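Local coordinates for protein neutral ceramidase (Pseudomonas aeruginosa, PDB 2ZWS) that cleaves the N-acyl bond of ceramides to release sphingosine and a fatty acid, and also runs the reaction backwards to make ceramide, at residues D538-A543 / W602-G607; L560-I565 / V574-D579; H612-H617 / G633-S638. One frame throughout, in Å; residues are numbered along the deposited sequence.

Contact 1 (D538-A543 / W602-G607); sequences DKVTVA and WSIPPG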
loop_
_atom_site.group_PDB
_atom_site.type_symbol
_atom_site.label_atom_id
_atom_site.label_comp_id
_atom_site.label_asym_id
_atom_site.label_seq_id
_atom_site.Cartn_x
_atom_site.Cartn_y
_atom_site.Cartn_z
ATOM N N ASP A 538 15.883 -12.555 -23.936
ATOM C CA ASP A 538 16.857 -11.470 -23.973
ATOM C C ASP A 538 16.273 -10.190 -23.411
ATOM O O ASP A 538 15.061 -9.938 -23.523
ATOM C CB ASP A 538 17.321 -11.199 -25.410
ATOM C CG ASP A 538 18.234 -12.297 -25.974
ATOM O OD1 ASP A 538 18.476 -12.265 -27.200
ATOM O OD2 ASP A 538 18.721 -13.175 -25.219
ATOM N N LYS A 539 17.150 -9.345 -22.865
ATOM C CA LYS A 539 16.754 -8.010 -22.430
ATOM C C LYS A 539 17.186 -6.947 -23.446
ATOM O O LYS A 539 18.368 -6.857 -23.786
ATOM C CB LYS A 539 17.377 -7.714 -21.072
ATOM C CG LYS A 539 16.882 -6.445 -20.385
ATOM C CD LYS A 539 17.713 -6.258 -19.106
ATOM C CE LYS A 539 16.952 -5.458 -18.053
ATOM N NZ LYS A 539 17.867 -5.032 -16.946
ATOM N N VAL A 540 16.218 -6.166 -23.926
ATOM C CA VAL A 540 16.458 -5.016 -24.818
ATOM C C VAL A 540 16.669 -3.772 -23.936
ATOM O O VAL A 540 15.833 -3.490 -23.071
ATOM C CB VAL A 540 15.239 -4.767 -25.757
ATOM C CG1 VAL A 540 15.479 -3.569 -26.707
ATOM C CG2 VAL A 540 14.911 -6.021 -26.554
ATOM N N THR A 541 17.778 -3.054 -24.135
ATOM C CA THR A 541 18.006 -1.794 -23.406
ATOM C C THR A 541 18.272 -0.665 -24.393
ATOM O O THR A 541 19.131 -0.760 -25.289
ATOM C CB THR A 541 19.127 -1.877 -22.308
ATOM O OG1 THR A 541 19.181 -0.657 -21.536
ATOM C CG2 THR A 541 20.469 -2.108 -22.917
ATOM N N VAL A 542 17.487 0.393 -24.235
ATOM C CA VAL A 542 17.619 1.591 -25.050
ATOM C C VAL A 542 17.631 2.827 -24.150
ATOM O O VAL A 542 17.368 2.728 -22.943
ATOM C CB VAL A 542 16.469 1.710 -26.082
ATOM C CG1 VAL A 542 16.424 0.477 -27.011
ATOM C CG2 VAL A 542 15.112 1.946 -25.382
ATOM N N ALA A 543 17.916 3.997 -24.728
ATOM C CA ALA A 543 18.006 5.198 -23.891
ATOM C C ALA A 543 17.754 6.434 -24.717
ATOM O O ALA A 543 18.138 6.467 -25.897
ATOM C CB ALA A 543 19.369 5.301 -23.199
ATOM N N TRP A 602 13.366 -3.878 -21.803
ATOM C CA TRP A 602 12.291 -4.849 -21.991
ATOM C C TRP A 602 12.904 -6.238 -21.959
ATOM O O TRP A 602 13.730 -6.583 -22.813
ATOM C CB TRP A 602 11.605 -4.607 -23.331
ATOM C CG TRP A 602 10.434 -5.538 -23.627
ATOM C CD1 TRP A 602 9.512 -6.008 -22.731
ATOM C CD2 TRP A 602 10.055 -6.068 -24.920
ATOM N NE1 TRP A 602 8.573 -6.803 -23.395
ATOM C CE2 TRP A 602 8.893 -6.861 -24.720
ATOM C CE3 TRP A 602 10.590 -5.961 -26.221
ATOM C CZ2 TRP A 602 8.240 -7.541 -25.774
ATOM C CZ3 TRP A 602 9.919 -6.634 -27.284
ATOM C CH2 TRP A 602 8.763 -7.408 -27.040
ATOM N N SER A 603 12.505 -7.039 -20.980
ATOM C CA SER A 603 12.892 -8.438 -20.954
ATOM C C SER A 603 11.824 -9.217 -21.708
ATOM O O SER A 603 10.682 -9.296 -21.258
ATOM C CB SER A 603 13.029 -8.901 -19.511
ATOM O OG SER A 603 14.065 -8.165 -18.863
ATOM N N ILE A 604 12.193 -9.771 -22.867
ATOM C CA ILE A 604 11.217 -10.355 -23.802
ATOM C C ILE A 604 10.733 -11.693 -23.251
ATOM O O ILE A 604 11.526 -12.631 -23.147
ATOM C CB ILE A 604 11.849 -10.558 -25.217
ATOM C CG1 ILE A 604 12.383 -9.239 -25.778
ATOM C CG2 ILE A 604 10.830 -11.162 -26.173
ATOM C CD1 ILE A 604 13.485 -9.417 -26.799
ATOM N N PRO A 605 9.442 -11.763 -22.844
ATOM C CA PRO A 605 8.951 -12.968 -22.164
ATOM C C PRO A 605 8.565 -14.104 -23.112
ATOM O O PRO A 605 8.299 -13.852 -24.280
ATOM C CB PRO A 605 7.705 -12.453 -21.439
ATOM C CG PRO A 605 7.148 -11.444 -22.374
ATOM C CD PRO A 605 8.392 -10.728 -22.942
ATOM N N PRO A 606 8.500 -15.348 -22.599
ATOM C CA PRO A 606 7.958 -16.468 -23.384
ATOM C C PRO A 606 6.593 -16.114 -23.936
ATOM O O PRO A 606 5.782 -15.492 -23.240
ATOM C CB PRO A 606 7.829 -17.584 -22.352
ATOM C CG PRO A 606 8.889 -17.278 -21.340
ATOM C CD PRO A 606 8.957 -15.777 -21.261
ATOM N N GLY A 607 6.353 -16.472 -25.191
ATOM C CA GLY A 607 5.073 -16.200 -25.814
ATOM C C GLY A 607 4.976 -14.941 -26.642
ATOM O O GLY A 607 3.920 -14.677 -27.215
#
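Val-540 and Trp-602 form an antiparallel hydrogen-bonded pair: Val-540 N donates to Trp-602 O at 2.8 Å, and Trp-602 N returns a bond to Val-540 O. Lys-539 and Ser-603 follow as a non-hydrogen-bonded pair, their CA atoms 4.2 Å apart. Past the end of strand 595-603 the ladder gains one more rung, Ile-604 N to Asp-538 O at 2.9 Å and almost straight (176°). Asp-538 turns its carboxylate elsewhere, OD1 accepting from Arg-535 N. The two strands are neighbours in one sheet of the C-terminal beta-sandwich, and the face bearing Val-540 and Trp-602 looks into the sandwich, where Phe-639 of the other sheet touches both. On that side Val-540 CG2, set beside its own backbone N by a chi1 of -180°, meets Ile-604 CD1 at 3.7 Å and approaches Trp-602 CE3 obliquely at 4.3 Å. Ile-604 CG1 lies over one face of the indole, offset toward the rim, so a residue beyond the strand helps cover the ring. The Lys-539 and Ser-603 side chains occupy the other face of the sheet; there the extended lysine chain passes Ser-603 OG, with CG 3.6 Å away.

Contact 2 (L560-I565 / V574-D579); sequences LEVVNI and VTVATD. Unlike the reference sequence in segment 574-579: Val-574 (reference Glu).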
loop_
_atom_site.group_PDB
_atom_site.type_symbol
_atom_site.label_atom_id
_atom_site.label_comp_id
_atom_site.label_asym_id
_atom_site.label_seq_id
_atom_site.Cartn_x
_atom_site.Cartn_y
_atom_site.Cartn_z
ATOM N N LEU A 560 6.831 4.938 -21.389
ATOM C CA LEU A 560 7.375 4.054 -22.407
ATOM C C LEU A 560 6.298 3.161 -22.991
ATOM O O LEU A 560 5.326 2.795 -22.338
ATOM C CB LEU A 560 8.504 3.184 -21.845
ATOM C CG LEU A 560 8.125 2.025 -20.908
ATOM C CD1 LEU A 560 7.902 0.697 -21.671
ATOM C CD2 LEU A 560 9.135 1.877 -19.766
ATOM N N GLU A 561 6.526 2.772 -24.230
ATOM C CA GLU A 561 5.683 1.802 -24.915
ATOM C C GLU A 561 6.610 0.881 -25.689
ATOM O O GLU A 561 7.564 1.357 -26.312
ATOM C CB GLU A 561 4.724 2.519 -25.870
ATOM C CG GLU A 561 3.517 3.153 -25.171
ATOM C CD GLU A 561 2.647 4.024 -26.086
ATOM O OE1 GLU A 561 3.044 4.299 -27.249
ATOM O OE2 GLU A 561 1.567 4.450 -25.612
ATOM N N VAL A 562 6.344 -0.426 -25.635
ATOM C CA VAL A 562 6.921 -1.402 -26.564
ATOM C C VAL A 562 5.868 -1.614 -27.626
ATOM O O VAL A 562 4.740 -2.012 -27.301
ATOM C CB VAL A 562 7.265 -2.742 -25.905
ATOM C CG1 VAL A 562 7.951 -3.642 -26.904
ATOM C CG2 VAL A 562 8.199 -2.525 -24.725
ATOM N N VAL A 563 6.254 -1.345 -28.876
ATOM C CA VAL A 563 5.313 -1.320 -29.988
ATOM C C VAL A 563 5.632 -2.414 -31.001
ATOM O O VAL A 563 6.767 -2.504 -31.483
ATOM C CB VAL A 563 5.292 0.067 -30.677
ATOM C CG1 VAL A 563 4.248 0.094 -31.811
ATOM C CG2 VAL A 563 4.988 1.183 -29.689
ATOM N N ASN A 564 4.624 -3.236 -31.297
ATOM C CA ASN A 564 4.683 -4.314 -32.281
ATOM C C ASN A 564 4.199 -3.776 -33.633
ATOM O O ASN A 564 3.103 -3.211 -33.715
ATOM C CB ASN A 564 3.776 -5.464 -31.797
ATOM C CG ASN A 564 3.799 -6.698 -32.710
ATOM O OD1 ASN A 564 4.692 -6.881 -33.539
ATOM N ND2 ASN A 564 2.818 -7.575 -32.519
ATOM N N ILE A 565 5.024 -3.920 -34.675
ATOM C CA ILE A 565 4.637 -3.484 -36.040
ATOM C C ILE A 565 4.605 -4.645 -37.039
ATOM O O ILE A 565 4.628 -4.440 -38.264
ATOM C CB ILE A 565 5.514 -2.332 -36.575
ATOM C CG1 ILE A 565 6.999 -2.626 -36.324
ATOM C CG2 ILE A 565 5.066 -1.002 -35.960
ATOM C CD1 ILE A 565 7.956 -1.619 -36.943
ATOM N N VAL A 574 0.818 -1.792 -32.614
ATOM C CA VAL A 574 0.056 -2.220 -31.435
ATOM C C VAL A 574 0.989 -2.252 -30.229
ATOM O O VAL A 574 2.038 -2.899 -30.253
ATOM C CB VAL A 574 -0.616 -3.610 -31.622
ATOM C CG1 VAL A 574 -1.151 -4.157 -30.278
ATOM C CG2 VAL A 574 -1.739 -3.539 -32.651
ATOM N N THR A 575 0.597 -1.551 -29.173
ATOM C CA THR A 575 1.413 -1.538 -27.960
ATOM C C THR A 575 1.238 -2.863 -27.234
ATOM O O THR A 575 0.117 -3.355 -27.031
ATOM C CB THR A 575 1.180 -0.277 -27.050
ATOM O OG1 THR A 575 1.693 -0.510 -25.725
ATOM C CG2 THR A 575 -0.282 0.105 -26.964
ATOM N N VAL A 576 2.369 -3.479 -26.908
ATOM C CA VAL A 576 2.388 -4.762 -26.203
ATOM C C VAL A 576 2.928 -4.651 -24.773
ATOM O O VAL A 576 2.816 -5.600 -23.992
ATOM C CB VAL A 576 3.190 -5.870 -26.950
ATOM C CG1 VAL A 576 2.563 -6.178 -28.339
ATOM C CG2 VAL A 576 4.680 -5.513 -27.049
ATOM N N ALA A 577 3.510 -3.504 -24.433
ATOM C CA ALA A 577 3.951 -3.279 -23.051
ATOM C C ALA A 577 4.056 -1.794 -22.747
ATOM O O ALA A 577 4.347 -0.981 -23.627
ATOM C CB ALA A 577 5.264 -3.987 -22.783
ATOM N N THR A 578 3.800 -1.460 -21.482
ATOM C CA THR A 578 3.772 -0.104 -20.991
ATOM C C THR A 578 4.742 -0.038 -19.789
ATOM O O THR A 578 5.325 -1.066 -19.425
ATOM C CB THR A 578 2.287 0.210 -20.656
ATOM O OG1 THR A 578 1.645 0.706 -21.836
ATOM C CG2 THR A 578 2.136 1.189 -19.552
ATOM N N ASP A 579 4.890 1.127 -19.147
ATOM C CA ASP A 579 5.762 1.186 -17.967
ATOM C C ASP A 579 5.202 0.422 -16.755
ATOM O O ASP A 579 5.934 0.174 -15.806
ATOM C CB ASP A 579 6.222 2.627 -17.611
ATOM C CG ASP A 579 5.094 3.542 -17.122
ATOM O OD1 ASP A 579 4.008 3.043 -16.703
ATOM O OD2 ASP A 579 5.335 4.777 -17.085
HETATM O O HOH W 1 0.318 3.097 -23.719
#
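Two consecutive residues, Val-576 and Ala-577, stand opposite the single residue Val-562, a classic beta bulge in the antiparallel hairpin of strands 560-566 and 574-578. Val-562 O takes the Val-576 N-H at 2.8 Å, nearly along the C=O axis, and a weak second bond from Ala-577 N at 3.5 Å. Val-562 N in turn donates to Ala-577 O. Beyond the one-residue shift, regular pairing resumes with two bonds between Asn-564 and Val-574, a residue that differs from the reference sequence. The bulge gathers three side chains: Val-562 sends CG2 to Ala-577 CB and CG1 across to Val-576 CG2, both at 3.8 Å. Val-576 reaches two residues of the facing strand because its chi1 of -62° places CG2 between its backbone N and carbonyl carbon, close to Val-562 O, while CG1 rests 3.7 Å from Asn-564 CB. Asn-564 OD1 is held by Gly-566 N. On the opposite face a water donates to Glu-561 OE2, and Tyr-618 OH bonds the other carboxylate oxygen.

The 574-578 strand is the outermost of its sheet within this chain and leads directly into the magnesium site, to which Asp-579 belongs together with His-37, Asp-581 and Thr-584. The Asp-579 side chain stays about 5 Å from the magnesium ion at its nearest atom, so its main chain probably does the coordinating. Its carboxylate instead forms a salt bridge with Arg-39 through OD1 and accepts from Phe-559 N at OD2. The aliphatic stem leans on Leu-560, whose CD2 lies 3.7 Å from Asp-579 CB.

Contact 3 (H612-H617 / G633-S638); sequences HYYIRH and GGSTRS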
loop_
_atom_site.group_PDB
_atom_site.type_symbol
_atom_site.label_atom_id
_atom_site.label_comp_id
_atom_site.label_asym_id
_atom_site.label_seq_id
_atom_site.Cartn_x
_atom_site.Cartn_y
_atom_site.Cartn_z
ATOM N N HIS A 612 8.751 -7.549 -35.788
ATOM C CA HIS A 612 9.460 -6.288 -35.614
ATOM C C HIS A 612 8.802 -5.391 -34.568
ATOM O O HIS A 612 7.571 -5.284 -34.510
ATOM C CB HIS A 612 9.596 -5.582 -36.965
ATOM C CG HIS A 612 10.467 -6.331 -37.928
ATOM N ND1 HIS A 612 9.972 -7.279 -38.800
ATOM C CD2 HIS A 612 11.808 -6.312 -38.116
ATOM C CE1 HIS A 612 10.969 -7.789 -39.504
ATOM N NE2 HIS A 612 12.094 -7.223 -39.103
ATOM N N TYR A 613 9.645 -4.759 -33.752
ATOM C CA TYR A 613 9.208 -3.963 -32.617
ATOM C C TYR A 613 10.025 -2.681 -32.536
ATOM O O TYR A 613 11.130 -2.607 -33.081
ATOM C CB TYR A 613 9.438 -4.754 -31.324
ATOM C CG TYR A 613 8.570 -5.985 -31.171
ATOM C CD1 TYR A 613 7.409 -5.933 -30.399
ATOM C CD2 TYR A 613 8.916 -7.204 -31.776
ATOM C CE1 TYR A 613 6.599 -7.045 -30.237
ATOM C CE2 TYR A 613 8.099 -8.334 -31.631
ATOM C CZ TYR A 613 6.939 -8.241 -30.853
ATOM O OH TYR A 613 6.119 -9.339 -30.681
ATOM N N TYR A 614 9.503 -1.676 -31.845
ATOM C CA TYR A 614 10.346 -0.556 -31.447
ATOM C C TYR A 614 9.908 -0.038 -30.087
ATOM O O TYR A 614 8.874 -0.453 -29.572
ATOM C CB TYR A 614 10.339 0.554 -32.498
ATOM C CG TYR A 614 9.022 1.275 -32.709
ATOM C CD1 TYR A 614 8.105 0.842 -33.683
ATOM C CD2 TYR A 614 8.713 2.420 -31.983
ATOM C CE1 TYR A 614 6.908 1.524 -33.890
ATOM C CE2 TYR A 614 7.537 3.113 -32.201
ATOM C CZ TYR A 614 6.633 2.654 -33.149
ATOM O OH TYR A 614 5.469 3.352 -33.352
ATOM N N ILE A 615 10.693 0.854 -29.503
ATOM C CA ILE A 615 10.354 1.406 -28.193
ATOM C C ILE A 615 10.140 2.917 -28.314
ATOM O O ILE A 615 10.946 3.623 -28.929
ATOM C CB ILE A 615 11.441 1.037 -27.135
ATOM C CG1 ILE A 615 11.407 -0.477 -26.850
ATOM C CG2 ILE A 615 11.260 1.850 -25.834
ATOM C CD1 ILE A 615 12.569 -1.006 -26.025
ATOM N N ARG A 616 9.022 3.397 -27.775
ATOM C CA ARG A 616 8.719 4.814 -27.721
ATOM C C ARG A 616 8.847 5.341 -26.285
ATOM O O ARG A 616 8.407 4.683 -25.317
ATOM C CB ARG A 616 7.309 5.064 -28.267
ATOM C CG ARG A 616 6.914 6.503 -28.391
ATOM C CD ARG A 616 5.709 6.661 -29.306
ATOM N NE ARG A 616 5.280 8.056 -29.341
ATOM C CZ ARG A 616 4.282 8.515 -30.086
ATOM N NH1 ARG A 616 3.965 9.800 -30.044
ATOM N NH2 ARG A 616 3.594 7.677 -30.853
ATOM N N HIS A 617 9.425 6.530 -26.153
ATOM C CA HIS A 617 9.536 7.212 -24.875
ATOM C C HIS A 617 8.686 8.479 -24.857
ATOM O O HIS A 617 8.655 9.221 -25.832
ATOM C CB HIS A 617 11.006 7.556 -24.565
ATOM C CG HIS A 617 11.192 8.492 -23.413
ATOM N ND1 HIS A 617 10.687 8.242 -22.148
ATOM C CD2 HIS A 617 11.896 9.648 -23.317
ATOM C CE1 HIS A 617 11.038 9.229 -21.341
ATOM N NE2 HIS A 617 11.759 10.098 -22.029
ATOM N N GLY A 633 9.374 13.552 -26.524
ATOM C CA GLY A 633 9.294 12.139 -26.848
ATOM C C GLY A 633 10.173 11.724 -27.988
ATOM O O GLY A 633 10.699 12.577 -28.704
ATOM N N GLY A 634 10.305 10.418 -28.169
ATOM C CA GLY A 634 11.166 9.861 -29.213
ATOM C C GLY A 634 10.877 8.390 -29.409
ATOM O O GLY A 634 10.276 7.751 -28.547
ATOM N N SER A 635 11.326 7.846 -30.534
ATOM C CA SER A 635 11.144 6.430 -30.850
ATOM C C SER A 635 12.439 5.836 -31.373
ATOM O O SER A 635 13.155 6.505 -32.118
ATOM C CB SER A 635 10.042 6.240 -31.885
ATOM O OG SER A 635 8.760 6.475 -31.316
ATOM N N THR A 636 12.753 4.608 -30.954
ATOM C CA THR A 636 13.937 3.908 -31.464
ATOM C C THR A 636 13.671 3.407 -32.877
ATOM O O THR A 636 12.524 3.364 -33.346
ATOM C CB THR A 636 14.368 2.678 -30.601
ATOM O OG1 THR A 636 13.397 1.633 -30.724
ATOM C CG2 THR A 636 14.534 3.054 -29.135
ATOM N N ARG A 637 14.743 3.024 -33.559
ATOM C CA ARG A 637 14.601 2.250 -34.779
ATOM C C ARG A 637 13.982 0.894 -34.424
ATOM O O ARG A 637 13.987 0.492 -33.254
ATOM C CB ARG A 637 15.965 2.066 -35.446
ATOM C CG ARG A 637 16.908 1.188 -34.666
ATOM C CD ARG A 637 18.268 1.190 -35.308
ATOM N NE ARG A 637 19.176 0.311 -34.589
ATOM C CZ ARG A 637 20.497 0.426 -34.620
ATOM N NH1 ARG A 637 21.065 1.397 -35.322
ATOM N NH2 ARG A 637 21.247 -0.423 -33.938
ATOM N N SER A 638 13.433 0.192 -35.412
ATOM C CA SER A 638 12.913 -1.143 -35.147
ATOM C C SER A 638 14.011 -2.182 -34.876
ATOM O O SER A 638 15.169 -2.016 -35.287
ATOM C CB SER A 638 12.012 -1.614 -36.291
ATOM O OG SER A 638 12.808 -1.912 -37.421
#
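The beta hairpin of strands 611-622 and 629-642 ends the C-terminal domain, and its second arm lies in the region required for correct folding and localization. Its strands run antiparallel, with 175° between the axes of their short segments. His-617 and Gly-634 form a hydrogen-bonded pair: His-617 N gives a nearly straight bond to Gly-634 O at 2.8 Å, and Gly-634 N donates to His-617 O. Arg-616 and Ser-635 are the non-hydrogen-bonded pair that follows, and Thr-636 N then reaches Ile-615 O at 2.9 Å.

At Thr-636 the side chain replaces one backbone partner. Its OG1 accepts the Ile-615 N-H at 3.1 Å and 172°, and donates to Arg-637 O at 2.8 Å, so the hydroxyl uses both its accepting and donating capacity. A chi1 of 69° seats OG1 between the threonine's own backbone N and carbonyl carbon, next to the facing strand, with CG2 3.6 Å from Ile-615 O. Farther along, Ser-638 CA approaches Tyr-613 O in a CA-H...O contact.

Ser-635 sits among the side chains of Tyr-614 and Arg-616. Its OG lies 3.5 Å from Arg-616 CG, against the aliphatic part of the extended chain, and 3.7 Å from Tyr-614 CE2, an oblique approach to the ring; the same hydroxyl bonds a glycerol. His-617 is fixed by ND1 bonding to Phe-559 O, its ring meeting Phe-544. The antiparallel hairpin thus forms part of one sheet of the C-terminal beta-sandwich, with Ile-615 and Thr-636 packed on Val-542 of the other sheet.

All three contacts lie in the C-terminal beta-sandwich, on one side of the chain's centre. Contacts 2 and 3 belong to the same sheet, centres 9 Å apart, with strands 560-566 and 611-622 adjacent through backbone bonds such as Val-563 N to Tyr-614 O at 2.9 Å. Contact 1 is in the opposing sheet, about 11 and 13 Å from their centres. Trp-602 bridges the two layers, its CE3 3.6 Å from Val-562 CG1 and its CH2 3.9 Å from Tyr-613 CE1. Along the chain, 560-579 falls between the two halves of contact 1, and contact 3 follows both. One face of hairpin 560-578 thus packs on the sheet carrying the magnesium ligand Thr-584.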